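Local structure of putative isocitrate dehydrogenase, NAD-dependent (Methylococcus capsulatus, 6LKY) at residues G245-F259 against N276-H290. The protein probably catalyses the NAD-dependent oxidative decarboxylation of isocitrate and binds NAD, with a magnesium ion as the likely cofactor. The protein carries 1 engineered substitution. Numbering follows the deposited sequence.
Sequences GLTAGANIGTDAALF and NPTAMIMAGAMMLEH. With NAD (nicotinamide-adenine-dinucleotide), chain C; ACE (acetyl group), chain D.
Helix 278-290 packs against one face of the antiparallel hairpin of strands 248-252 and 257-261, a buried helix-on-sheet contact carried largely by F259, A248 and M286. One face of the F259 ring lies over M287, whose CA makes a CH-pi contact 3.5 Å from the centroid, almost on the ring normal. CG of F259 sits beside its own backbone N (chi1 -59°), which lays the ring along the helix so that CZ comes within 3.4 Å of H290 CB. Replacing the phenylalanine by an alanine is likely to open a gap between hairpin and helix and leave M287 and H290 without the ring they pack on. Nearer the start of the helix, A248 is small enough to bring CB to 3.3 Å from A283 N, while M286, bent at chi3 (76°), reaches CE to A250 CB at 3.6 Å. At the C-terminal end, A257 CB lies over one face of the H290 imidazole. The hairpin belongs to the large mixed sheet of the isocitrate/isopropylmalate dehydrogenase fold, and at the helix start this contact enters the NAD pocket. There A279 N donates to G245 O (2.8 Å), and N276 OD1 caps the helix by accepting from T278 N at 2.9 Å. G245, with no CB, allows the close approach to N276, whose carbonyl O accepts from NAD N6A at 2.9 Å. D317 accepts from N276 ND2, which together with the T278 N bond probably fixes the amide's rotation.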
ATOM      1  N   GLY A 245      -5.755 -11.180 -11.984  1.00 32.05           N
ATOM      2  CA  GLY A 245      -6.299 -12.329 -12.685  1.00 35.66           C
ATOM      3  C   GLY A 245      -5.636 -13.639 -12.328  1.00 34.84           C
ATOM      4  O   GLY A 245      -6.156 -14.696 -12.704  1.00 35.16           O
ATOM      5  N   LEU A 246      -4.515 -13.593 -11.595  1.00 29.63           N
ATOM      6  CA  LEU A 246      -3.702 -14.767 -11.334  1.00 31.83           C
ATOM      7  C   LEU A 246      -3.757 -15.289  -9.905  1.00 35.17           C
ATOM      8  O   LEU A 246      -3.402 -16.449  -9.689  1.00 32.39           O
ATOM      9  CB  LEU A 246      -2.233 -14.464 -11.678  1.00 32.23           C
ATOM     10  CG  LEU A 246      -1.967 -13.981 -13.105  1.00 33.95           C
ATOM     11  CD1 LEU A 246      -0.530 -13.496 -13.267  1.00 34.52           C
ATOM     12  CD2 LEU A 246      -2.250 -15.102 -14.101  1.00 36.70           C
ATOM     13  N   THR A 247      -4.182 -14.488  -8.926  1.00 30.78           N
ATOM     14  CA  THR A 247      -3.835 -14.750  -7.530  1.00 26.46           C
ATOM     15  C   THR A 247      -5.045 -15.159  -6.706  1.00 27.67           C
ATOM     16  O   THR A 247      -6.130 -14.587  -6.849  1.00 31.19           O
ATOM     17  CB  THR A 247      -3.179 -13.527  -6.870  1.00 39.61           C
ATOM     18  OG1 THR A 247      -3.858 -12.331  -7.268  1.00 42.02           O
ATOM     19  CG2 THR A 247      -1.724 -13.418  -7.279  1.00 38.10           C
ATOM     20  N   ALA A 248      -4.831 -16.118  -5.799  1.00 26.18           N
ATOM     21  CA  ALA A 248      -5.895 -16.702  -5.005  1.00 28.39           C
ATOM     22  C   ALA A 248      -5.609 -16.562  -3.516  1.00 25.79           C
ATOM     23  O   ALA A 248      -4.479 -16.312  -3.095  1.00 23.38           O
ATOM     24  CB  ALA A 248      -6.101 -18.179  -5.358  1.00 25.96           C
ATOM     25  N   GLY A 249      -6.667 -16.714  -2.725  1.00 25.60           N
ATOM     26  CA  GLY A 249      -6.597 -16.599  -1.286  1.00 24.36           C
ATOM     27  C   GLY A 249      -7.442 -17.653  -0.602  1.00 28.42           C
ATOM     28  O   GLY A 249      -8.506 -18.043  -1.110  1.00 29.10           O
ATOM     29  N   ALA A 250      -6.936 -18.160   0.521  1.00 26.05           N
ATOM     30  CA  ALA A 250      -7.655 -19.080   1.394  1.00 25.54           C
ATOM     31  C   ALA A 250      -7.980 -18.398   2.715  1.00 21.50           C
ATOM     32  O   ALA A 250      -7.082 -17.861   3.365  1.00 32.03           O
ATOM     33  CB  ALA A 250      -6.826 -20.334   1.663  1.00 32.22           C
ATOM     34  N   ASN A 251      -9.250 -18.422   3.115  1.00 23.93           N
ATOM     35  CA  ASN A 251      -9.698 -17.938   4.417  1.00 24.12           C
ATOM     36  C   ASN A 251      -9.864 -19.137   5.345  1.00 28.71           C
ATOM     37  O   ASN A 251     -10.784 -19.942   5.167  1.00 24.68           O
ATOM     38  CB  ASN A 251     -11.013 -17.165   4.298  1.00 21.70           C
ATOM     39  CG  ASN A 251     -10.939 -16.012   3.302  1.00 28.25           C
ATOM     40  OD1 ASN A 251     -10.645 -14.873   3.672  1.00 25.93           O
ATOM     41  ND2 ASN A 251     -11.234 -16.297   2.040  1.00 27.46           N
ATOM     42  N   ILE A 252      -8.977 -19.254   6.330  1.00 27.82           N
ATOM     43  CA  ILE A 252      -8.888 -20.419   7.203  1.00 30.41           C
ATOM     44  C   ILE A 252      -9.296 -20.054   8.626  1.00 28.62           C
ATOM     45  O   ILE A 252      -8.761 -19.103   9.221  1.00 26.71           O
ATOM     46  CB  ILE A 252      -7.466 -21.003   7.202  1.00 28.56           C
ATOM     47  CG1 ILE A 252      -6.976 -21.227   5.770  1.00 30.11           C
ATOM     48  CG2 ILE A 252      -7.421 -22.282   8.042  1.00 25.00           C
ATOM     49  CD1 ILE A 252      -7.844 -22.195   4.968  1.00 29.72           C
ATOM     50  N   GLY A 253     -10.222 -20.840   9.178  1.00 29.28           N
ATOM     51  CA  GLY A 253     -10.451 -20.924  10.602  1.00 26.81           C
ATOM     52  C   GLY A 253     -10.267 -22.363  11.063  1.00 41.36           C
ATOM     53  O   GLY A 253      -9.988 -23.265  10.269  1.00 36.80           O
ATOM     54  N   THR A 254     -10.429 -22.566  12.373  1.00 35.92           N
ATOM     55  CA  THR A 254     -10.247 -23.906  12.920  1.00 43.59           C
ATOM     56  C   THR A 254     -11.302 -24.880  12.406  1.00 41.30           C
ATOM     57  O   THR A 254     -11.027 -26.077  12.281  1.00 47.66           O
ATOM     58  CB  THR A 254     -10.285 -23.869  14.448  1.00 40.78           C
ATOM     59  OG1 THR A 254     -11.586 -23.445  14.882  1.00 44.72           O
ATOM     60  CG2 THR A 254      -9.234 -22.917  14.985  1.00 40.80           C
ATOM     61  N   ASP A 255     -12.501 -24.388  12.096  1.00 41.52           N
ATOM     62  CA  ASP A 255     -13.641 -25.242  11.803  1.00 46.25           C
ATOM     63  C   ASP A 255     -14.175 -25.097  10.389  1.00 46.44           C
ATOM     64  O   ASP A 255     -15.142 -25.787  10.037  1.00 41.15           O
ATOM     65  CB  ASP A 255     -14.781 -24.945  12.788  1.00 43.27           C
ATOM     66  CG  ASP A 255     -14.574 -25.603  14.122  1.00 53.08           C
ATOM     67  OD1 ASP A 255     -13.660 -26.449  14.228  1.00 64.87           O
ATOM     68  OD2 ASP A 255     -15.317 -25.268  15.065  1.00 64.50           O
ATOM     69  N   ALA A 256     -13.599 -24.219   9.574  1.00 36.52           N
ATOM     70  CA  ALA A 256     -14.155 -23.978   8.254  1.00 32.11           C
ATOM     71  C   ALA A 256     -13.095 -23.305   7.403  1.00 29.08           C
ATOM     72  O   ALA A 256     -12.098 -22.785   7.914  1.00 32.17           O
ATOM     73  CB  ALA A 256     -15.438 -23.136   8.318  1.00 30.82           C
ATOM     74  N   ALA A 257     -13.328 -23.318   6.093  1.00 23.68           N
ATOM     75  CA  ALA A 257     -12.400 -22.722   5.149  1.00 27.72           C
ATOM     76  C   ALA A 257     -13.178 -22.264   3.927  1.00 29.23           C
ATOM     77  O   ALA A 257     -14.109 -22.946   3.484  1.00 29.15           O
ATOM     78  CB  ALA A 257     -11.299 -23.709   4.737  1.00 29.49           C
ATOM     79  N   LEU A 258     -12.783 -21.113   3.386  1.00 28.92           N
ATOM     80  CA  LEU A 258     -13.454 -20.514   2.240  1.00 23.41           C
ATOM     81  C   LEU A 258     -12.405 -20.039   1.243  1.00 28.88           C
ATOM     82  O   LEU A 258     -11.513 -19.258   1.593  1.00 31.07           O
ATOM     83  CB  LEU A 258     -14.357 -19.362   2.696  1.00 25.49           C
ATOM     84  CG  LEU A 258     -15.175 -18.606   1.634  1.00 34.45           C
ATOM     85  CD1 LEU A 258     -16.474 -18.096   2.238  1.00 27.17           C
ATOM     86  CD2 LEU A 258     -14.373 -17.448   1.027  1.00 29.17           C
ATOM     87  N   PHE A 259     -12.522 -20.479  -0.005  1.00 22.72           N
ATOM     88  CA  PHE A 259     -11.479 -20.241  -0.993  1.00 28.20           C
ATOM     89  C   PHE A 259     -11.995 -19.304  -2.076  1.00 27.63           C
ATOM     90  O   PHE A 259     -13.161 -19.394  -2.471  1.00 26.24           O
ATOM     91  CB  PHE A 259     -10.981 -21.580  -1.560  1.00 25.98           C
ATOM     92  CG  PHE A 259     -10.446 -22.480  -0.493  1.00 25.80           C
ATOM     93  CD1 PHE A 259     -11.303 -23.273   0.252  1.00 20.41           C
ATOM     94  CD2 PHE A 259      -9.101 -22.461  -0.169  1.00 26.55           C
ATOM     95  CE1 PHE A 259     -10.820 -24.066   1.270  1.00 27.79           C
ATOM     96  CE2 PHE A 259      -8.607 -23.251   0.850  1.00 28.28           C
ATOM     97  CZ  PHE A 259      -9.462 -24.047   1.576  1.00 24.41           C
ATOM     98  N   ASN A 276      -9.682 -13.214 -16.871  1.00 30.74           N
ATOM     99  CA  ASN A 276      -8.746 -14.297 -16.608  1.00 30.67           C
ATOM    100  C   ASN A 276      -9.298 -15.218 -15.529  1.00 34.50           C
ATOM    101  O   ASN A 276      -9.603 -14.750 -14.426  1.00 33.16           O
ATOM    102  CB  ASN A 276      -7.397 -13.743 -16.176  1.00 27.92           C
ATOM    103  CG  ASN A 276      -6.301 -14.782 -16.219  1.00 35.13           C
ATOM    104  OD1 ASN A 276      -6.562 -15.992 -16.144  1.00 32.87           O
ATOM    105  ND2 ASN A 276      -5.060 -14.319 -16.344  1.00 34.74           N
ATOM    106  N   PRO A 277      -9.455 -16.514 -15.795  1.00 30.98           N
ATOM    107  CA  PRO A 277      -9.983 -17.428 -14.779  1.00 30.20           C
ATOM    108  C   PRO A 277      -8.919 -18.048 -13.895  1.00 25.72           C
ATOM    109  O   PRO A 277      -9.260 -18.837 -13.007  1.00 31.30           O
ATOM    110  CB  PRO A 277     -10.675 -18.503 -15.635  1.00 34.59           C
ATOM    111  CG  PRO A 277      -9.836 -18.560 -16.885  1.00 32.52           C
ATOM    112  CD  PRO A 277      -9.315 -17.160 -17.114  1.00 31.84           C
ATOM    113  N   THR A 278      -7.656 -17.686 -14.119  1.00 28.43           N
ATOM    114  CA  THR A 278      -6.546 -18.309 -13.406  1.00 29.82           C
ATOM    115  C   THR A 278      -6.709 -18.190 -11.899  1.00 31.09           C
ATOM    116  O   THR A 278      -6.519 -19.169 -11.170  1.00 32.59           O
ATOM    117  CB  THR A 278      -5.235 -17.666 -13.844  1.00 40.24           C
ATOM    118  OG1 THR A 278      -5.100 -17.794 -15.264  1.00 33.97           O
ATOM    119  CG2 THR A 278      -4.046 -18.305 -13.124  1.00 31.75           C
ATOM    120  N   ALA A 279      -7.036 -16.988 -11.409  1.00 29.58           N
ATOM    121  CA  ALA A 279      -7.151 -16.783  -9.966  1.00 30.85           C
ATOM    122  C   ALA A 279      -8.188 -17.720  -9.358  1.00 27.75           C
ATOM    123  O   ALA A 279      -7.932 -18.373  -8.338  1.00 27.79           O
ATOM    124  CB  ALA A 279      -7.496 -15.324  -9.667  1.00 23.80           C
ATOM    125  N   MET A 280      -9.364 -17.818  -9.987  1.00 29.34           N
ATOM    126  CA  MET A 280     -10.396 -18.713  -9.467  1.00 27.25           C
ATOM    127  C   MET A 280      -9.955 -20.170  -9.539  1.00 29.27           C
ATOM    128  O   MET A 280     -10.215 -20.957  -8.618  1.00 29.38           O
ATOM    129  CB  MET A 280     -11.702 -18.517 -10.235  1.00 27.60           C
ATOM    130  CG  MET A 280     -12.918 -18.967  -9.440  1.00 26.26           C
ATOM    131  SD  MET A 280     -13.252 -17.831  -8.064  1.00 30.78           S
ATOM    132  CE  MET A 280     -13.440 -18.980  -6.692  1.00 23.93           C
ATOM    133  N   ILE A 281      -9.254 -20.539 -10.614  1.00 32.20           N
ATOM    134  CA  ILE A 281      -8.775 -21.910 -10.752  1.00 37.59           C
ATOM    135  C   ILE A 281      -7.736 -22.232  -9.675  1.00 30.61           C
ATOM    136  O   ILE A 281      -7.777 -23.305  -9.062  1.00 29.55           O
ATOM    137  CB  ILE A 281      -8.255 -22.120 -12.189  1.00 35.82           C
ATOM    138  CG1 ILE A 281      -9.443 -22.132 -13.159  1.00 29.00           C
ATOM    139  CG2 ILE A 281      -7.518 -23.421 -12.321  1.00 33.94           C
ATOM    140  CD1 ILE A 281      -9.124 -21.634 -14.559  1.00 30.78           C
ATOM    141  N   MET A 282      -6.829 -21.287  -9.384  1.00 32.32           N
ATOM    142  CA  MET A 282      -5.846 -21.469  -8.312  1.00 25.87           C
ATOM    143  C   MET A 282      -6.520 -21.531  -6.949  1.00 31.80           C
ATOM    144  O   MET A 282      -6.073 -22.275  -6.065  1.00 33.60           O
ATOM    145  CB  MET A 282      -4.808 -20.343  -8.331  1.00 31.31           C
ATOM    146  CG  MET A 282      -3.856 -20.334  -9.532  1.00 31.67           C
ATOM    147  SD  MET A 282      -2.911 -21.879  -9.726  1.00 41.98           S
ATOM    148  CE  MET A 282      -1.752 -21.710  -8.357  1.00 45.95           C
ATOM    149  N   ALA A 283      -7.599 -20.764  -6.756  1.00 29.96           N
ATOM    150  CA  ALA A 283      -8.379 -20.911  -5.531  1.00 28.05           C
ATOM    151  C   ALA A 283      -8.913 -22.330  -5.409  1.00 30.99           C
ATOM    152  O   ALA A 283      -8.892 -22.924  -4.321  1.00 30.06           O
ATOM    153  CB  ALA A 283      -9.527 -19.891  -5.494  1.00 18.60           C
ATOM    154  N   GLY A 284      -9.390 -22.887  -6.525  1.00 32.93           N
ATOM    155  CA  GLY A 284      -9.780 -24.289  -6.540  1.00 35.55           C
ATOM    156  C   GLY A 284      -8.642 -25.220  -6.155  1.00 35.51           C
ATOM    157  O   GLY A 284      -8.840 -26.181  -5.414  1.00 31.96           O
ATOM    158  N   ALA A 285      -7.447 -24.973  -6.690  1.00 30.03           N
ATOM    159  CA  ALA A 285      -6.291 -25.783  -6.297  1.00 38.01           C
ATOM    160  C   ALA A 285      -6.066 -25.727  -4.788  1.00 39.93           C
ATOM    161  O   ALA A 285      -5.877 -26.764  -4.133  1.00 43.64           O
ATOM    162  CB  ALA A 285      -5.033 -25.332  -7.047  1.00 31.52           C
ATOM    163  N   MET A 286      -6.079 -24.515  -4.217  1.00 32.95           N
ATOM    164  CA  MET A 286      -5.861 -24.375  -2.776  1.00 33.60           C
ATOM    165  C   MET A 286      -6.937 -25.117  -1.997  1.00 33.41           C
ATOM    166  O   MET A 286      -6.650 -25.776  -0.987  1.00 32.70           O
ATOM    167  CB  MET A 286      -5.856 -22.897  -2.371  1.00 29.52           C
ATOM    168  CG  MET A 286      -4.726 -22.053  -2.933  1.00 34.52           C
ATOM    169  SD  MET A 286      -4.709 -20.387  -2.204  1.00 34.61           S
ATOM    170  CE  MET A 286      -4.024 -20.759  -0.591  1.00 30.17           C
ATOM    171  N   MET A 287      -8.187 -25.024  -2.466  1.00 26.73           N
ATOM    172  CA  MET A 287      -9.283 -25.737  -1.826  1.00 30.03           C
ATOM    173  C   MET A 287      -9.059 -27.248  -1.888  1.00 38.54           C
ATOM    174  O   MET A 287      -9.222 -27.953  -0.884  1.00 35.78           O
ATOM    175  CB  MET A 287     -10.605 -25.361  -2.498  1.00 27.43           C
ATOM    176  CG  MET A 287     -11.836 -25.979  -1.850  1.00 30.39           C
ATOM    177  SD  MET A 287     -13.389 -25.337  -2.514  1.00 34.96           S
ATOM    178  CE  MET A 287     -13.316 -25.926  -4.212  1.00 28.85           C
ATOM    179  N   LEU A 288      -8.670 -27.762  -3.060  1.00 33.84           N
ATOM    180  CA  LEU A 288      -8.446 -29.203  -3.194  1.00 47.91           C
ATOM    181  C   LEU A 288      -7.359 -29.673  -2.242  1.00 44.83           C
ATOM    182  O   LEU A 288      -7.523 -30.687  -1.554  1.00 47.35           O
ATOM    183  CB  LEU A 288      -8.083 -29.574  -4.638  1.00 39.94           C
ATOM    184  CG  LEU A 288      -9.202 -29.457  -5.682  1.00 43.56           C
ATOM    185  CD1 LEU A 288      -8.891 -30.253  -6.944  1.00 39.66           C
ATOM    186  CD2 LEU A 288     -10.536 -29.870  -5.099  1.00 41.36           C
ATOM    187  N   GLU A 289      -6.260 -28.919  -2.154  1.00 44.66           N
ATOM    188  CA  GLU A 289      -5.204 -29.269  -1.212  1.00 41.48           C
ATOM    189  C   GLU A 289      -5.729 -29.301   0.218  1.00 44.41           C
ATOM    190  O   GLU A 289      -5.454 -30.242   0.971  1.00 44.54           O
ATOM    191  CB  GLU A 289      -4.047 -28.284  -1.323  1.00 38.76           C
ATOM    192  CG  GLU A 289      -2.961 -28.527  -0.295  1.00 48.07           C
ATOM    193  CD  GLU A 289      -2.212 -27.260   0.061  1.00 73.78           C
ATOM    194  OE1 GLU A 289      -2.368 -26.785   1.207  1.00 82.67           O
ATOM    195  OE2 GLU A 289      -1.482 -26.732  -0.809  1.00 75.70           O
ATOM    196  N   HIS A 290      -6.494 -28.278   0.609  1.00 38.78           N
ATOM    197  CA  HIS A 290      -7.014 -28.226   1.974  1.00 38.95           C
ATOM    198  C   HIS A 290      -7.863 -29.454   2.327  1.00 43.49           C
ATOM    199  O   HIS A 290      -7.806 -29.944   3.458  1.00 36.76           O
ATOM    200  CB  HIS A 290      -7.820 -26.950   2.188  1.00 32.14           C
ATOM    201  CG  HIS A 290      -8.287 -26.770   3.597  1.00 27.99           C
ATOM    202  ND1 HIS A 290      -7.457 -26.322   4.605  1.00 31.89           N
ATOM    203  CD2 HIS A 290      -9.494 -26.993   4.172  1.00 32.86           C
ATOM    204  CE1 HIS A 290      -8.138 -26.269   5.738  1.00 37.70           C
ATOM    205  NE2 HIS A 290      -9.376 -26.672   5.503  1.00 32.43           N
TER
HETATM  206  PA  NAD C 501     -11.527  -5.348  -9.137  1.00 28.31           P
HETATM  207  O1A NAD C 501     -12.941  -5.834  -9.347  1.00 26.13           O
HETATM  208  O2A NAD C 501     -10.649  -6.453  -8.634  1.00 28.02           O
HETATM  209  O5B NAD C 501     -10.986  -4.704 -10.499  1.00 27.75           O
HETATM  210  C5B NAD C 501      -9.698  -4.095 -10.500  1.00 29.52           C
HETATM  211  C4B NAD C 501      -9.120  -4.176 -11.899  1.00 34.17           C
HETATM  212  O4B NAD C 501      -8.670  -5.532 -12.090  1.00 29.16           O
HETATM  213  C3B NAD C 501     -10.203  -3.874 -12.927  1.00 27.47           C
HETATM  214  O3B NAD C 501      -9.682  -3.085 -13.987  1.00 35.01           O
HETATM  215  C2B NAD C 501     -10.602  -5.254 -13.426  1.00 32.21           C
HETATM  216  O2B NAD C 501     -11.093  -5.273 -14.776  1.00 34.14           O
HETATM  217  C1B NAD C 501      -9.344  -6.086 -13.219  1.00 25.05           C
HETATM  218  N9A NAD C 501      -9.848  -7.433 -12.993  1.00 29.08           N
HETATM  219  C8A NAD C 501      -9.863  -7.987 -11.626  1.00 28.48           C
HETATM  220  N7A NAD C 501     -10.222  -9.378 -11.961  1.00 25.48           N
HETATM  221  C5A NAD C 501      -9.259  -9.722 -13.002  1.00 32.06           C
HETATM  222  C6A NAD C 501      -9.818 -10.774 -13.944  1.00 25.57           C
HETATM  223  N6A NAD C 501      -9.830 -12.073 -13.252  1.00 25.00           N
HETATM  224  N1A NAD C 501      -8.917 -10.846 -15.104  1.00 28.51           N
HETATM  225  C2A NAD C 501      -8.847  -9.602 -15.897  1.00 30.51           C
HETATM  226  N3A NAD C 501      -9.501  -8.485 -15.211  1.00 33.03           N
HETATM  227  C4A NAD C 501      -9.141  -8.444 -13.796  1.00 32.69           C
HETATM  228  O3  NAD C 501     -11.476  -4.195  -8.021  1.00 25.92           O
HETATM  229  PN  NAD C 501     -12.453  -2.937  -7.914  1.00 22.18           P
HETATM  230  O1N NAD C 501     -12.922  -2.416  -9.235  1.00 21.93           O
HETATM  231  O2N NAD C 501     -11.678  -1.895  -7.123  1.00 26.91           O
HETATM  232  O5D NAD C 501     -13.731  -3.427  -7.071  1.00 23.39           O
HETATM  233  C5D NAD C 501     -14.885  -3.959  -7.742  1.00 22.79           C
HETATM  234  C4D NAD C 501     -15.800  -4.624  -6.721  1.00 24.53           C
HETATM  235  O4D NAD C 501     -15.256  -5.876  -6.267  1.00 23.45           O
HETATM  236  C3D NAD C 501     -15.998  -3.736  -5.492  1.00 24.28           C
HETATM  237  O3D NAD C 501     -17.392  -3.712  -5.198  1.00 22.16           O
HETATM  238  C2D NAD C 501     -15.235  -4.470  -4.404  1.00 22.63           C
HETATM  239  O2D NAD C 501     -15.786  -4.312  -3.099  1.00 21.40           O
HETATM  240  C1D NAD C 501     -15.342  -5.927  -4.831  1.00 25.10           C
HETATM  241  N1N NAD C 501     -14.289  -6.705  -4.131  1.00 26.09           N
HETATM  242  C2N NAD C 501     -14.520  -8.143  -4.132  1.00 24.77           C
HETATM  243  C3N NAD C 501     -13.483  -8.730  -3.202  1.00 29.98           C
HETATM  244  C7N NAD C 501     -13.826 -10.142  -2.715  1.00 28.19           C
HETATM  245  O7N NAD C 501     -12.673 -10.966  -2.603  1.00 38.03           O
HETATM  246  N7N NAD C 501     -14.878 -10.747  -3.528  1.00 17.60           N
HETATM  247  C4N NAD C 501     -12.055  -8.575  -3.700  1.00 24.63           C
HETATM  248  C5N NAD C 501     -11.760  -7.162  -4.166  1.00 24.98           C
HETATM  249  C6N NAD C 501     -12.943  -6.283  -4.581  1.00 24.58           C
HETATM  250  C   ACE D 502      -5.550  -7.560 -14.091  1.00 46.51           C
HETATM  251  O   ACE D 502      -5.691  -8.766 -13.870  1.00 49.80           O
HETATM  252  CH3 ACE D 502      -4.840  -6.674 -13.119  1.00 32.69           C